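Local structure of proton-dependent oligopeptide transporter family protein (Xanthomonas campestris, 6EI3) at residues L35-A40 / D44-H49; A184-W187 / R192-R195; P361-R366 / I418-S423. The protein probably carries small peptides across the membrane by coupling their movement to that of protons, as a POT-family member of the major facilitator superfamily. One frame throughout, in Å; residues are numbered along the deposited sequence.

How the contacts relate
Three contacts, read in series along the chain, illustrate how a membrane transporter ties loops and helix ends to its helical framework. Contacts 1 and 2 are local, with three and four residues between their segments, whereas contact 3 brings together segments separated by 51. None touches another. The centres of contact 1 and contact 2 lie 42 Å apart, and those of contact 1 and contact 3 lie 39 Å apart, on opposite sides of the chain's centre. Contact 2 and contact 3 have centres 34 Å apart and approach to about 18 Å between nearest atoms. What they share is lipid, since each supplies residues to the pocket of a different bound monoacylglycerol.

Contact 1 of 3, residues L35-A40 / D44-H49; sequences LQEVGA and DAEAKH. With 78M ((2S)-2,3-dihydroxypropyl(7Z)-pentadec-7-enoate), chain G.
Glu46 reaches out of helix 40-60 and plugs its carboxylate into the backbone of the preceding loop at Gln36 and Glu37, while Leu35 packs against the acid through its side chain. The glutamate chain is fully extended, CG lying anti to the backbone N (chi1 -169°), and this carries the acid group across the gap. Each oxygen then receives a main-chain N-H. Gln36 N binds Glu46 OE2 at 2.9 Å through the syn lone pair, in a nearly straight bond. Glu37 N binds Glu46 OE1, also at 2.9 Å, on the syn side but somewhat out of the carboxylate plane. The closely packed part gathers round this fork. Leu35 runs alongside Glu46 in the opposite direction, its CB 3.2 Å from Glu46 OE1. Glu37 CG lies 3.3 Å from the same Glu46 OE1. Toward the helix, Leu35 CD1 meets Ala47 CB more loosely.

The outer parts are different in character. Gln36 is exposed; its side chain crosses Glu46 at about a right angle and borders the glycerol end of a monoacylglycerol, whose O19 lies 3.5 Å from Glu46 OE2. Where the helix begins, after Gly39 at the N-cap, Ala40 O accepts the N-H of Asp44, and one water donates to both Ala40 O and Asp44 OD1, linking the two oxygens. A buried glutamate that accepts consecutive loop N-H groups with both oxygens implies a loop fixed by its backbone, and the two N-H dipoles would help stabilise a negative charge on Glu46.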
loop_
_atom_site.group_PDB
_atom_site.type_symbol
_atom_site.label_atom_id
_atom_site.label_comp_id
_atom_site.label_asym_id
_atom_site.label_seq_id
_atom_site.Cartn_x
_atom_site.Cartn_y
_atom_site.Cartn_z
ATOM N N LEU A 35 -2.233 8.157 23.504
ATOM C CA LEU A 35 -3.361 8.813 22.824
ATOM C C LEU A 35 -3.818 9.991 23.659
ATOM O O LEU A 35 -3.910 9.877 24.879
ATOM C CB LEU A 35 -4.532 7.838 22.536
ATOM C CG LEU A 35 -4.216 6.577 21.699
ATOM C CD1 LEU A 35 -5.463 5.751 21.462
ATOM C CD2 LEU A 35 -3.606 6.928 20.330
ATOM N N GLN A 36 -4.063 11.139 23.024
ATOM C CA GLN A 36 -4.479 12.317 23.786
ATOM C C GLN A 36 -6.000 12.399 23.960
ATOM O O GLN A 36 -6.462 13.096 24.851
ATOM C CB GLN A 36 -3.878 13.610 23.208
ATOM C CG GLN A 36 -4.326 13.994 21.805
ATOM C CD GLN A 36 -3.327 14.862 21.065
ATOM O OE1 GLN A 36 -3.428 15.040 19.847
ATOM N NE2 GLN A 36 -2.323 15.398 21.760
ATOM N N GLU A 37 -6.771 11.664 23.142
ATOM C CA GLU A 37 -8.236 11.652 23.271
ATOM C C GLU A 37 -8.669 10.871 24.524
ATOM O O GLU A 37 -7.946 9.975 24.970
ATOM C CB GLU A 37 -8.894 11.032 22.015
ATOM C CG GLU A 37 -8.718 11.838 20.739
ATOM C CD GLU A 37 -9.344 13.219 20.720
ATOM O OE1 GLU A 37 -10.346 13.449 21.438
ATOM O OE2 GLU A 37 -8.833 14.072 19.963
ATOM N N VAL A 38 -9.849 11.183 25.063
ATOM C CA VAL A 38 -10.344 10.486 26.258
ATOM C C VAL A 38 -11.586 9.606 25.970
ATOM O O VAL A 38 -11.744 8.567 26.612
ATOM C CB VAL A 38 -10.556 11.406 27.491
ATOM C CG1 VAL A 38 -9.228 11.993 27.970
ATOM C CG2 VAL A 38 -11.581 12.506 27.227
ATOM N N GLY A 39 -12.436 10.024 25.034
ATOM C CA GLY A 39 -13.641 9.280 24.678
ATOM C C GLY A 39 -13.315 8.061 23.836
ATOM O O GLY A 39 -12.403 8.114 23.012
ATOM N N ALA A 40 -14.046 6.952 24.030
ATOM C CA ALA A 40 -13.798 5.708 23.308
ATOM C C ALA A 40 -13.853 5.857 21.767
ATOM O O ALA A 40 -12.862 5.465 21.143
ATOM C CB ALA A 40 -14.719 4.593 23.799
ATOM N N ASP A 44 -10.534 5.583 19.176
ATOM C CA ASP A 44 -10.520 4.662 18.027
ATOM C C ASP A 44 -10.050 5.423 16.790
ATOM O O ASP A 44 -9.228 4.913 16.034
ATOM C CB ASP A 44 -11.925 4.086 17.740
ATOM C CG ASP A 44 -12.415 3.041 18.710
ATOM O OD1 ASP A 44 -11.593 2.525 19.489
ATOM O OD2 ASP A 44 -13.633 2.740 18.692
ATOM N N ALA A 45 -10.604 6.639 16.579
ATOM C CA ALA A 45 -10.239 7.491 15.443
ATOM C C ALA A 45 -8.759 7.887 15.519
ATOM O O ALA A 45 -8.058 7.829 14.509
ATOM C CB ALA A 45 -11.117 8.730 15.417
ATOM N N GLU A 46 -8.282 8.271 16.721
ATOM C CA GLU A 46 -6.890 8.641 16.938
ATOM C C GLU A 46 -5.937 7.482 16.646
ATOM O O GLU A 46 -4.927 7.703 15.981
ATOM C CB GLU A 46 -6.675 9.199 18.339
ATOM C CG GLU A 46 -5.314 9.854 18.530
ATOM C CD GLU A 46 -5.045 10.368 19.927
ATOM O OE1 GLU A 46 -5.905 10.184 20.816
ATOM O OE2 GLU A 46 -3.975 10.980 20.130
ATOM N N ALA A 47 -6.263 6.248 17.102
ATOM C CA ALA A 47 -5.411 5.085 16.837
ATOM C C ALA A 47 -5.375 4.792 15.345
ATOM O O ALA A 47 -4.294 4.548 14.823
ATOM C CB ALA A 47 -5.883 3.860 17.619
ATOM N N LYS A 48 -6.532 4.919 14.634
ATOM C CA LYS A 48 -6.602 4.712 13.171
ATOM C C LYS A 48 -5.751 5.783 12.464
ATOM O O LYS A 48 -5.046 5.476 11.504
ATOM C CB LYS A 48 -8.040 4.833 12.661
ATOM C CG LYS A 48 -8.946 3.687 13.035
ATOM C CD LYS A 48 -10.342 3.983 12.517
ATOM C CE LYS A 48 -11.365 3.093 13.159
ATOM N NZ LYS A 48 -12.716 3.357 12.593
ATOM N N HIS A 49 -5.826 7.034 12.956
ATOM C CA HIS A 49 -5.106 8.167 12.383
ATOM C C HIS A 49 -3.626 7.898 12.354
ATOM O O HIS A 49 -3.020 8.081 11.314
ATOM C CB HIS A 49 -5.413 9.477 13.127
ATOM C CG HIS A 49 -5.181 10.673 12.267
ATOM N ND1 HIS A 49 -6.155 11.131 11.382
ATOM C CD2 HIS A 49 -4.054 11.400 12.094
ATOM C CE1 HIS A 49 -5.602 12.146 10.740
ATOM N NE2 HIS A 49 -4.334 12.334 11.123
HETATM O O21 78M G . -4.643 13.779 15.845
HETATM C C20 78M G . -3.310 14.082 16.239
HETATM C C18 78M G . -2.401 12.898 16.000
HETATM O O19 78M G . -2.645 11.881 16.976
HETATM C C17 78M G . -0.933 13.267 16.006
HETATM O O2 78M G . -0.337 12.673 14.824
HETATM C C1 78M G . 0.230 11.463 14.931
HETATM O O1 78M G . 0.163 10.773 15.910
HETATM C C2 78M G . 0.924 11.073 13.661
HETATM C C3 78M G . 2.165 10.216 13.860
HETATM C C4 78M G . 2.361 9.251 12.710
HETATM C C5 78M G . 3.763 8.700 12.569
HETATM C C6 78M G . 4.059 8.147 11.177
HETATM C C7 78M G . 4.462 9.206 10.200
HETATM C C8 78M G . 4.806 9.020 8.940
HETATM C C9 78M G . 5.232 10.084 7.977
HETATM C C10 78M G . 4.126 10.524 7.029
HETATM C C11 78M G . 4.631 11.245 5.789
HETATM C C12 78M G . 3.514 11.652 4.854
HETATM C C13 78M G . 3.943 12.088 3.468
HETATM C C15 78M G . 3.135 12.900 1.216
HETATM C C14 78M G . 2.765 12.275 2.535
HETATM O O HOH W 1 -11.617 3.283 22.099
#

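Contact 2 of 3, residues A184-W187 / R192-R195; sequences AVFW and RYVR. With 78M ((2S)-2,3-dihydroxypropyl(7Z)-pentadec-7-enoate), chain B.
The hydroxyl of Tyr193 donates to the main-chain oxygen of Phe186, with 2.6 Å between Tyr193 OH and Phe186 O. This short bond arrives in the carbonyl plane, on a lone pair, at a C=O...donor angle of 127°; from the tyrosine's side, the carbonyl oxygen sits at the edge of the ring, close to its plane. The rings meet as well. Tyr193 CE2 stands 4.2 Å above the plane of the Phe186 ring, over its centre. The two ring planes are inclined by 31°. Phe186 and Tyr193 thus share both a polar and an aromatic contact: the phenol is gripped at its OH and rests its CE2 edge over the Phe186 face.

The next shell sets these two rings. Tyr193 also meets Phe124 edge-to-face, Phe186 lies against the ring of Tyr76, and Ile7 of helix 4-22 touches both members of the pair. In Trp187 a chi1 of 176° places CG opposite the main-chain nitrogen, and the indole lays one face along the chain of a monoacylglycerol, with Trp187 CG 3.6 Å from lipid C6. Ala184 CB borders the same tail at C11. Arg190 makes a cation-pi contact with Trp187, and Val194 N bonds to Gln128.

Such a tether, a loop side chain doubling back onto a carbonyl of the helix just left, ties the loop to the last turn of helix 168-188, beside lipid, in this major facilitator fold.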
loop_
_atom_site.group_PDB
_atom_site.type_symbol
_atom_site.label_atom_id
_atom_site.label_comp_id
_atom_site.label_asym_id
_atom_site.label_seq_id
_atom_site.Cartn_x
_atom_site.Cartn_y
_atom_site.Cartn_z
ATOM N N ALA A 184 22.290 -6.352 9.541
ATOM C CA ALA A 184 23.583 -7.012 9.708
ATOM C C ALA A 184 23.816 -8.050 8.610
ATOM O O ALA A 184 24.920 -8.116 8.072
ATOM C CB ALA A 184 23.682 -7.675 11.091
ATOM N N VAL A 185 22.793 -8.876 8.302
ATOM C CA VAL A 185 22.881 -9.916 7.274
ATOM C C VAL A 185 23.113 -9.282 5.883
ATOM O O VAL A 185 23.999 -9.729 5.152
ATOM C CB VAL A 185 21.682 -10.908 7.326
ATOM C CG1 VAL A 185 21.588 -11.736 6.046
ATOM C CG2 VAL A 185 21.793 -11.836 8.547
ATOM N N PHE A 186 22.375 -8.196 5.562
ATOM C CA PHE A 186 22.558 -7.493 4.290
ATOM C C PHE A 186 24.026 -7.028 4.174
ATOM O O PHE A 186 24.686 -7.349 3.197
ATOM C CB PHE A 186 21.555 -6.317 4.135
ATOM C CG PHE A 186 21.588 -5.657 2.765
ATOM C CD1 PHE A 186 20.946 -6.245 1.672
ATOM C CD2 PHE A 186 22.244 -4.445 2.573
ATOM C CE1 PHE A 186 20.991 -5.642 0.402
ATOM C CE2 PHE A 186 22.247 -3.823 1.320
ATOM C CZ PHE A 186 21.628 -4.429 0.240
ATOM N N TRP A 187 24.549 -6.376 5.231
ATOM C CA TRP A 187 25.930 -5.877 5.323
ATOM C C TRP A 187 26.985 -7.005 5.206
ATOM O O TRP A 187 28.032 -6.805 4.590
ATOM C CB TRP A 187 26.085 -5.070 6.631
ATOM C CG TRP A 187 27.473 -4.582 6.916
ATOM C CD1 TRP A 187 28.046 -3.420 6.481
ATOM C CD2 TRP A 187 28.448 -5.230 7.743
ATOM N NE1 TRP A 187 29.338 -3.327 6.955
ATOM C CE2 TRP A 187 29.615 -4.432 7.722
ATOM C CE3 TRP A 187 28.466 -6.438 8.465
ATOM C CZ2 TRP A 187 30.779 -4.785 8.422
ATOM C CZ3 TRP A 187 29.616 -6.783 9.166
ATOM C CH2 TRP A 187 30.759 -5.967 9.132
ATOM N N ARG A 192 30.451 -9.221 -1.812
ATOM C CA ARG A 192 30.021 -10.164 -2.848
ATOM C C ARG A 192 29.010 -9.560 -3.837
ATOM O O ARG A 192 28.820 -10.125 -4.913
ATOM C CB ARG A 192 29.364 -11.393 -2.178
ATOM C CG ARG A 192 30.264 -12.204 -1.245
ATOM C CD ARG A 192 29.497 -13.409 -0.726
ATOM N NE ARG A 192 30.125 -14.022 0.446
ATOM C CZ ARG A 192 30.120 -15.326 0.705
ATOM N NH1 ARG A 192 29.533 -16.175 -0.130
ATOM N NH2 ARG A 192 30.711 -15.792 1.797
ATOM N N TYR A 193 28.340 -8.448 -3.478
ATOM C CA TYR A 193 27.320 -7.886 -4.371
ATOM C C TYR A 193 27.815 -7.292 -5.677
ATOM O O TYR A 193 28.907 -6.721 -5.745
ATOM C CB TYR A 193 26.468 -6.832 -3.671
ATOM C CG TYR A 193 25.758 -7.308 -2.425
ATOM C CD1 TYR A 193 25.090 -8.530 -2.400
ATOM C CD2 TYR A 193 25.740 -6.529 -1.271
ATOM C CE1 TYR A 193 24.442 -8.975 -1.243
ATOM C CE2 TYR A 193 25.060 -6.939 -0.131
ATOM C CZ TYR A 193 24.429 -8.172 -0.115
ATOM O OH TYR A 193 23.801 -8.585 1.027
ATOM N N VAL A 194 26.944 -7.394 -6.699
ATOM C CA VAL A 194 27.045 -6.741 -7.993
ATOM C C VAL A 194 26.482 -5.324 -7.733
ATOM O O VAL A 194 25.359 -5.208 -7.239
ATOM C CB VAL A 194 26.228 -7.499 -9.086
ATOM C CG1 VAL A 194 26.198 -6.705 -10.407
ATOM C CG2 VAL A 194 26.817 -8.900 -9.320
ATOM N N ARG A 195 27.260 -4.250 -8.047
ATOM C CA ARG A 195 26.777 -2.872 -7.838
ATOM C C ARG A 195 26.780 -2.212 -9.209
ATOM O O ARG A 195 27.829 -1.778 -9.700
ATOM C CB ARG A 195 27.625 -2.107 -6.802
ATOM C CG ARG A 195 27.578 -2.732 -5.420
ATOM C CD ARG A 195 28.378 -1.968 -4.392
ATOM N NE ARG A 195 28.761 -2.846 -3.283
ATOM C CZ ARG A 195 29.248 -2.426 -2.120
ATOM N NH1 ARG A 195 29.395 -1.133 -1.884
ATOM N NH2 ARG A 195 29.575 -3.301 -1.177
HETATM O O21 78M B . 27.902 1.782 1.060
HETATM C C20 78M B . 28.477 2.946 1.635
HETATM C C18 78M B . 27.964 3.167 3.039
HETATM O O19 78M B . 28.247 4.509 3.449
HETATM C C17 78M B . 28.558 2.192 4.026
HETATM O O2 78M B . 27.837 2.398 5.264
HETATM C C1 78M B . 28.040 1.522 6.254
HETATM O O1 78M B . 28.707 0.525 6.144
HETATM C C2 78M B . 27.346 1.963 7.514
HETATM C C3 78M B . 27.363 0.950 8.659
HETATM C C4 78M B . 26.463 -0.258 8.426
HETATM C C5 78M B . 26.319 -1.165 9.636
HETATM C C6 78M B . 25.727 -2.533 9.315
HETATM C C7 78M B . 25.223 -3.275 10.520
HETATM C C8 78M B . 25.901 -4.053 11.357
HETATM C C9 78M B . 27.368 -4.395 11.344
HETATM C C10 78M B . 27.759 -5.387 12.447
HETATM C C11 78M B . 27.444 -6.843 12.124
HETATM C C12 78M B . 27.357 -7.758 13.338
HETATM C C13 78M B . 27.236 -9.241 12.992
HETATM C C15 78M B . 25.278 -10.241 14.316
HETATM C C14 78M B . 26.791 -10.141 14.142
#

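Contact 3 of 3, residues P361-R366 / I418-S423; sequences PTSLRR and IEFAYS. With 78M ((2S)-2,3-dihydroxypropyl(7Z)-pentadec-7-enoate), chain J.
Ser363 and Leu364, in the first turn of an N-capped membrane helix, pack against Phe420 near the end of helix 400-424. This is helix-to-helix packing within the major facilitator fold, bringing the start of one helix beside the finish of another. With chi1 at 162°, the Phe420 side chain leaves on the far side from its own amide nitrogen and extends its ring across the gap. Leu364 CD2 comes down on one face as a CH-pi contact, 4.1 Å from the centroid of the Phe420 ring and offset toward the rim. Ser363 OG approaches the same ring obliquely, only 3.1 Å from Phe420 CD1.

The polar groups around the helix start, and Ser423, bond within their own segments. Thr362, at the N-cap, accepts Arg365 N on OG1 at 3.2 Å. Arg366 folds back so that its NE donates to Pro361 O at 2.8 Å, from above the carbonyl plane. Ser423 OG returns to Phe420 O (2.7 Å). Tyr497 meets the Phe420 ring edge-to-face, adding a further aromatic neighbour. Away from Phe420, Leu364 CB approaches monoacylglycerol O1 at 3.6 Å, and Arg365 CG packs beside lipid C3.

With no hydrogen bond or salt bridge between the segments, the chemistry implies an association resting mainly on nonpolar contact, with a close approach of the serine oxygen to the ring; capping helps satisfy the start of helix 363-389, and the Ser423 bond stays within its own helix.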
loop_
_atom_site.group_PDB
_atom_site.type_symbol
_atom_site.label_atom_id
_atom_site.label_comp_id
_atom_site.label_asym_id
_atom_site.label_seq_id
_atom_site.Cartn_x
_atom_site.Cartn_y
_atom_site.Cartn_z
ATOM N N PRO A 361 -11.942 -14.915 -17.416
ATOM C CA PRO A 361 -11.570 -14.089 -16.260
ATOM C C PRO A 361 -10.415 -13.159 -16.615
ATOM O O PRO A 361 -9.275 -13.383 -16.182
ATOM C CB PRO A 361 -11.216 -15.129 -15.182
ATOM C CG PRO A 361 -10.770 -16.343 -15.949
ATOM C CD PRO A 361 -11.294 -16.243 -17.363
ATOM N N THR A 362 -10.709 -12.116 -17.421
ATOM C CA THR A 362 -9.726 -11.119 -17.884
ATOM C C THR A 362 -9.198 -10.328 -16.704
ATOM O O THR A 362 -9.843 -10.280 -15.657
ATOM C CB THR A 362 -10.326 -10.147 -18.930
ATOM O OG1 THR A 362 -11.308 -9.328 -18.294
ATOM C CG2 THR A 362 -10.894 -10.854 -20.187
ATOM N N SER A 363 -8.038 -9.700 -16.872
ATOM C CA SER A 363 -7.425 -8.928 -15.802
ATOM C C SER A 363 -8.350 -7.779 -15.291
ATOM O O SER A 363 -8.479 -7.600 -14.089
ATOM C CB SER A 363 -6.040 -8.439 -16.223
ATOM O OG SER A 363 -6.165 -7.514 -17.284
ATOM N N LEU A 364 -9.085 -7.116 -16.190
ATOM C CA LEU A 364 -9.994 -6.031 -15.802
ATOM C C LEU A 364 -11.279 -6.541 -15.131
ATOM O O LEU A 364 -11.794 -5.865 -14.236
ATOM C CB LEU A 364 -10.286 -5.093 -16.983
ATOM C CG LEU A 364 -9.120 -4.170 -17.396
ATOM C CD1 LEU A 364 -9.461 -3.401 -18.648
ATOM C CD2 LEU A 364 -8.676 -3.218 -16.240
ATOM N N ARG A 365 -11.737 -7.757 -15.494
ATOM C CA ARG A 365 -12.893 -8.408 -14.860
ATOM C C ARG A 365 -12.521 -8.837 -13.455
ATOM O O ARG A 365 -13.328 -8.691 -12.541
ATOM C CB ARG A 365 -13.384 -9.630 -15.660
ATOM C CG ARG A 365 -14.465 -9.286 -16.677
ATOM C CD ARG A 365 -14.713 -10.452 -17.611
ATOM N NE ARG A 365 -15.904 -10.242 -18.435
ATOM C CZ ARG A 365 -16.362 -11.117 -19.322
ATOM N NH1 ARG A 365 -15.748 -12.280 -19.495
ATOM N NH2 ARG A 365 -17.446 -10.842 -20.030
ATOM N N ARG A 366 -11.300 -9.365 -13.282
ATOM C CA ARG A 366 -10.788 -9.776 -11.971
ATOM C C ARG A 366 -10.721 -8.546 -11.066
ATOM O O ARG A 366 -11.185 -8.594 -9.935
ATOM C CB ARG A 366 -9.382 -10.385 -12.094
ATOM C CG ARG A 366 -9.334 -11.776 -12.738
ATOM C CD ARG A 366 -7.883 -12.261 -12.822
ATOM N NE ARG A 366 -7.730 -13.290 -13.840
ATOM C CZ ARG A 366 -6.616 -13.988 -14.046
ATOM N NH1 ARG A 366 -5.540 -13.770 -13.301
ATOM N NH2 ARG A 366 -6.575 -14.919 -14.992
ATOM N N ILE A 418 -0.896 -4.913 -10.726
ATOM C CA ILE A 418 0.492 -4.646 -11.070
ATOM C C ILE A 418 0.920 -5.454 -12.313
ATOM O O ILE A 418 1.572 -4.905 -13.207
ATOM C CB ILE A 418 1.386 -4.824 -9.790
ATOM C CG1 ILE A 418 2.780 -4.208 -9.984
ATOM C CG2 ILE A 418 1.455 -6.262 -9.268
ATOM C CD1 ILE A 418 2.752 -2.662 -10.199
ATOM N N GLU A 419 0.456 -6.699 -12.431
ATOM C CA GLU A 419 0.710 -7.533 -13.606
ATOM C C GLU A 419 0.006 -6.910 -14.840
ATOM O O GLU A 419 0.581 -6.858 -15.936
ATOM C CB GLU A 419 0.185 -8.952 -13.349
ATOM C CG GLU A 419 0.725 -9.992 -14.316
ATOM C CD GLU A 419 0.353 -11.438 -14.027
ATOM O OE1 GLU A 419 0.054 -11.763 -12.853
ATOM O OE2 GLU A 419 0.380 -12.255 -14.978
ATOM N N PHE A 420 -1.229 -6.413 -14.647
ATOM C CA PHE A 420 -1.976 -5.767 -15.724
ATOM C C PHE A 420 -1.233 -4.509 -16.178
ATOM O O PHE A 420 -1.046 -4.303 -17.368
ATOM C CB PHE A 420 -3.410 -5.413 -15.265
ATOM C CG PHE A 420 -4.085 -4.388 -16.145
ATOM C CD1 PHE A 420 -4.689 -4.762 -17.337
ATOM C CD2 PHE A 420 -4.070 -3.041 -15.806
ATOM C CE1 PHE A 420 -5.303 -3.812 -18.156
ATOM C CE2 PHE A 420 -4.668 -2.090 -16.640
ATOM C CZ PHE A 420 -5.272 -2.485 -17.814
ATOM N N ALA A 421 -0.825 -3.657 -15.233
ATOM C CA ALA A 421 -0.152 -2.412 -15.598
ATOM C C ALA A 421 1.172 -2.664 -16.334
ATOM O O ALA A 421 1.441 -1.997 -17.332
ATOM C CB ALA A 421 0.063 -1.562 -14.374
ATOM N N TYR A 422 1.936 -3.692 -15.906
ATOM C CA TYR A 422 3.199 -4.065 -16.545
ATOM C C TYR A 422 2.986 -4.484 -18.004
ATOM O O TYR A 422 3.741 -4.051 -18.864
ATOM C CB TYR A 422 3.904 -5.185 -15.764
ATOM C CG TYR A 422 4.623 -4.736 -14.504
ATOM C CD1 TYR A 422 5.199 -3.470 -14.417
ATOM C CD2 TYR A 422 4.805 -5.609 -13.437
ATOM C CE1 TYR A 422 5.903 -3.070 -13.282
ATOM C CE2 TYR A 422 5.489 -5.212 -12.286
ATOM C CZ TYR A 422 6.050 -3.946 -12.221
ATOM O OH TYR A 422 6.745 -3.558 -11.100
ATOM N N SER A 423 1.939 -5.290 -18.275
ATOM C CA SER A 423 1.576 -5.775 -19.606
ATOM C C SER A 423 1.198 -4.651 -20.577
ATOM O O SER A 423 1.322 -4.842 -21.774
ATOM C CB SER A 423 0.425 -6.771 -19.499
ATOM O OG SER A 423 -0.819 -6.104 -19.341
HETATM O O21 78M J . -14.814 -6.609 -23.530
HETATM C C20 78M J . -14.255 -5.801 -22.504
HETATM C C18 78M J . -15.148 -5.774 -21.285
HETATM O O19 78M J . -16.453 -5.313 -21.654
HETATM C C17 78M J . -14.582 -4.918 -20.177
HETATM O O2 78M J . -15.517 -4.990 -19.074
HETATM C C1 78M J . -15.020 -5.149 -17.841
HETATM O O1 78M J . -13.854 -5.332 -17.605
HETATM C C2 78M J . -16.102 -5.062 -16.801
HETATM C C3 78M J . -15.938 -6.075 -15.678
HETATM C C4 78M J . -17.221 -6.379 -14.932
HETATM C C5 78M J . -17.108 -7.626 -14.077
HETATM C C6 78M J . -18.301 -7.874 -13.157
HETATM C C7 78M J . -18.205 -9.214 -12.483
HETATM C C8 78M J . -18.769 -9.608 -11.344
HETATM C C9 78M J . -19.655 -8.813 -10.421
HETATM C C10 78M J . -18.933 -8.332 -9.158
HETATM C C11 78M J . -18.792 -9.369 -8.036
HETATM C C12 78M J . -20.020 -9.573 -7.146
HETATM C C13 78M J . -20.434 -8.358 -6.322
HETATM C C15 78M J . -22.305 -7.163 -5.128
HETATM C C14 78M J . -21.780 -8.485 -5.636
#